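Local atomic coordinates of RagB/SusD domain protein (Flavobacterium johnsoniae, PDB entry 5J90), a protein that binds chitin as a SusD homolog, probably as an outer-membrane lipoprotein serving the uptake of chitin fragments. Residues 299-307 and 446-454. Numbering follows the deposited sequence.
Sequences GVRTGIAIS and KLFPVLKNY
Arg301 reaches across to Pro449 with its guanidinium group, and NH2 gives a hydrogen bond of 2.8 Å to Pro449 O. The bond is fairly straight (157° at the hydrogen) and runs close to both the guanidinium plane and the carbonyl plane. CG lies anti to the backbone N (chi1 -178°), and a bend at chi2 then swings the planar end over to the other loop. Arg301 NE donates to a water 2.9 Å away, which also lies within hydrogen-bonding distance of Thr302 O and Phe448 O.

Backbone bonds form a second grip: Gly303 O takes both Leu451 N (2.8 Å) and Lys452 N (2.9 Å), the latter from well above the carbonyl plane.

Apolar groups pack beside these bonds. Leu451 CG sits over one face of the guanidinium and Phe448 CG over the opposite one, both offset toward the rim; Phe448 CB is 3.6 Å from Arg301 NE, and the ring is tilted 49° to the guanidinium. Val450 CG1 rests 3.7 Å from Gly303 CA, where any side chain would clash. Lys452 CG sits over the peptide between Ile304 and Ala305, and its CE touches Ala305 CB.

A methionine in place of Arg301 would probably leave Pro449 O without its charged donor and the water without its NE partner.

Arg301 NH1 also bonds to Asn395 O. The contact thus ties the loop following helix 283-286 to the one following helix 432-442, with Phe448 packed on helix 269-277.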
# COMPACT_ATOMS: atom_id res chain seq x y z
N GLY A 299 -5.41 -14.86 -31.39
CA GLY A 299 -5.05 -13.65 -30.68
C GLY A 299 -3.56 -13.39 -30.71
O GLY A 299 -2.76 -14.29 -31.02
N VAL A 300 -3.20 -12.16 -30.38
CA VAL A 300 -1.82 -11.69 -30.40
C VAL A 300 -1.32 -11.51 -28.96
O VAL A 300 -2.03 -10.98 -28.10
CB VAL A 300 -1.73 -10.36 -31.16
CG1 VAL A 300 -0.30 -9.85 -31.19
CG2 VAL A 300 -2.28 -10.53 -32.58
N ARG A 301 -0.09 -11.95 -28.71
CA ARG A 301 0.53 -11.83 -27.39
C ARG A 301 0.97 -10.38 -27.16
O ARG A 301 1.49 -9.73 -28.07
CB ARG A 301 1.74 -12.76 -27.30
CG ARG A 301 2.45 -12.76 -25.97
CD ARG A 301 1.96 -13.89 -25.10
NE ARG A 301 2.62 -13.87 -23.80
CZ ARG A 301 3.48 -14.78 -23.36
NH1 ARG A 301 3.80 -15.83 -24.11
NH2 ARG A 301 4.01 -14.66 -22.15
N THR A 302 0.76 -9.87 -25.95
CA THR A 302 1.22 -8.52 -25.63
C THR A 302 2.57 -8.52 -24.90
O THR A 302 2.89 -9.46 -24.16
CB THR A 302 0.16 -7.71 -24.83
OG1 THR A 302 0.53 -6.32 -24.83
CG2 THR A 302 0.06 -8.20 -23.39
N GLY A 303 3.35 -7.47 -25.12
CA GLY A 303 4.67 -7.35 -24.53
C GLY A 303 5.69 -8.22 -25.23
O GLY A 303 6.45 -8.95 -24.59
N ILE A 304 5.73 -8.12 -26.55
CA ILE A 304 6.59 -8.98 -27.36
C ILE A 304 7.52 -8.18 -28.25
O ILE A 304 7.38 -6.96 -28.40
CB ILE A 304 5.75 -9.92 -28.25
CG1 ILE A 304 4.82 -9.12 -29.15
CG2 ILE A 304 4.96 -10.91 -27.39
CD1 ILE A 304 4.15 -9.95 -30.24
N ALA A 305 8.47 -8.88 -28.85
CA ALA A 305 9.28 -8.30 -29.91
C ALA A 305 8.48 -8.39 -31.20
O ALA A 305 7.86 -9.42 -31.48
CB ALA A 305 10.60 -9.05 -30.04
N ILE A 306 8.48 -7.31 -31.98
CA ILE A 306 7.74 -7.29 -33.24
C ILE A 306 8.67 -6.94 -34.39
O ILE A 306 9.22 -5.84 -34.45
CB ILE A 306 6.56 -6.29 -33.19
CG1 ILE A 306 5.50 -6.78 -32.19
CG2 ILE A 306 5.93 -6.14 -34.57
CD1 ILE A 306 4.38 -5.79 -31.94
N SER A 307 8.84 -7.89 -35.31
CA SER A 307 9.71 -7.67 -36.46
C SER A 307 9.02 -6.76 -37.47
O SER A 307 9.57 -5.74 -37.88
CB SER A 307 10.06 -9.01 -37.10
OG SER A 307 10.94 -8.82 -38.20
N LYS A 446 -5.98 -14.72 -14.28
CA LYS A 446 -4.55 -14.82 -14.53
C LYS A 446 -4.28 -14.46 -15.99
O LYS A 446 -5.00 -14.92 -16.89
CB LYS A 446 -4.04 -16.24 -14.24
CG LYS A 446 -4.40 -16.79 -12.86
CD LYS A 446 -3.85 -15.93 -11.73
CE LYS A 446 -2.34 -15.98 -11.66
NZ LYS A 446 -1.82 -15.38 -10.39
N LEU A 447 -3.26 -13.64 -16.21
CA LEU A 447 -2.89 -13.16 -17.55
C LEU A 447 -1.46 -13.56 -17.91
O LEU A 447 -0.61 -13.72 -17.04
CB LEU A 447 -3.02 -11.63 -17.62
CG LEU A 447 -4.40 -11.03 -17.32
CD1 LEU A 447 -4.34 -9.50 -17.34
CD2 LEU A 447 -5.46 -11.53 -18.31
N PHE A 448 -1.19 -13.69 -19.20
CA PHE A 448 0.18 -14.00 -19.63
C PHE A 448 1.11 -12.82 -19.36
O PHE A 448 0.83 -11.69 -19.76
CB PHE A 448 0.22 -14.32 -21.13
CG PHE A 448 -0.58 -15.53 -21.53
CD1 PHE A 448 -0.44 -16.74 -20.86
CD2 PHE A 448 -1.47 -15.46 -22.59
CE1 PHE A 448 -1.17 -17.85 -21.24
CE2 PHE A 448 -2.21 -16.57 -22.97
CZ PHE A 448 -2.06 -17.76 -22.29
N PRO A 449 2.25 -13.07 -18.69
CA PRO A 449 3.21 -12.00 -18.44
C PRO A 449 3.89 -11.52 -19.73
O PRO A 449 4.01 -12.28 -20.69
CB PRO A 449 4.24 -12.66 -17.51
CG PRO A 449 4.12 -14.13 -17.79
CD PRO A 449 2.64 -14.34 -18.04
N VAL A 450 4.31 -10.26 -19.76
CA VAL A 450 5.04 -9.77 -20.93
C VAL A 450 6.37 -10.50 -21.07
O VAL A 450 6.91 -11.02 -20.09
CB VAL A 450 5.28 -8.23 -20.88
CG1 VAL A 450 3.95 -7.48 -20.86
CG2 VAL A 450 6.17 -7.83 -19.70
N LEU A 451 6.88 -10.55 -22.30
CA LEU A 451 8.17 -11.17 -22.58
C LEU A 451 9.27 -10.12 -22.69
O LEU A 451 10.45 -10.44 -22.55
CB LEU A 451 8.10 -11.97 -23.88
CG LEU A 451 7.16 -13.17 -23.81
CD1 LEU A 451 7.05 -13.86 -25.17
CD2 LEU A 451 7.62 -14.14 -22.74
N LYS A 452 8.87 -8.88 -22.95
CA LYS A 452 9.80 -7.75 -23.03
C LYS A 452 9.35 -6.66 -22.06
O LYS A 452 8.19 -6.22 -22.10
CB LYS A 452 9.85 -7.19 -24.45
CG LYS A 452 10.39 -8.16 -25.51
CD LYS A 452 11.83 -8.55 -25.22
CE LYS A 452 12.46 -9.33 -26.37
NZ LYS A 452 13.91 -9.57 -26.13
N ASN A 453 10.27 -6.23 -21.21
CA ASN A 453 9.99 -5.23 -20.18
C ASN A 453 11.07 -4.16 -20.24
O ASN A 453 12.19 -4.37 -19.76
CB ASN A 453 9.94 -5.91 -18.81
CG ASN A 453 9.59 -4.95 -17.67
OD1 ASN A 453 9.78 -3.73 -17.76
ND2 ASN A 453 9.10 -5.52 -16.57
N TYR A 454 10.74 -3.01 -20.83
CA TYR A 454 11.69 -1.92 -21.03
C TYR A 454 11.51 -0.79 -20.02
O TYR A 454 11.81 0.37 -20.32
CB TYR A 454 11.58 -1.39 -22.46
CG TYR A 454 11.96 -2.39 -23.53
CD1 TYR A 454 13.18 -3.07 -23.46
CD2 TYR A 454 11.11 -2.68 -24.58
CE1 TYR A 454 13.54 -3.99 -24.43
CE2 TYR A 454 11.46 -3.60 -25.56
CZ TYR A 454 12.67 -4.25 -25.47
OH TYR A 454 13.03 -5.17 -26.43
O HOH W 1 1.65 -11.46 -22.59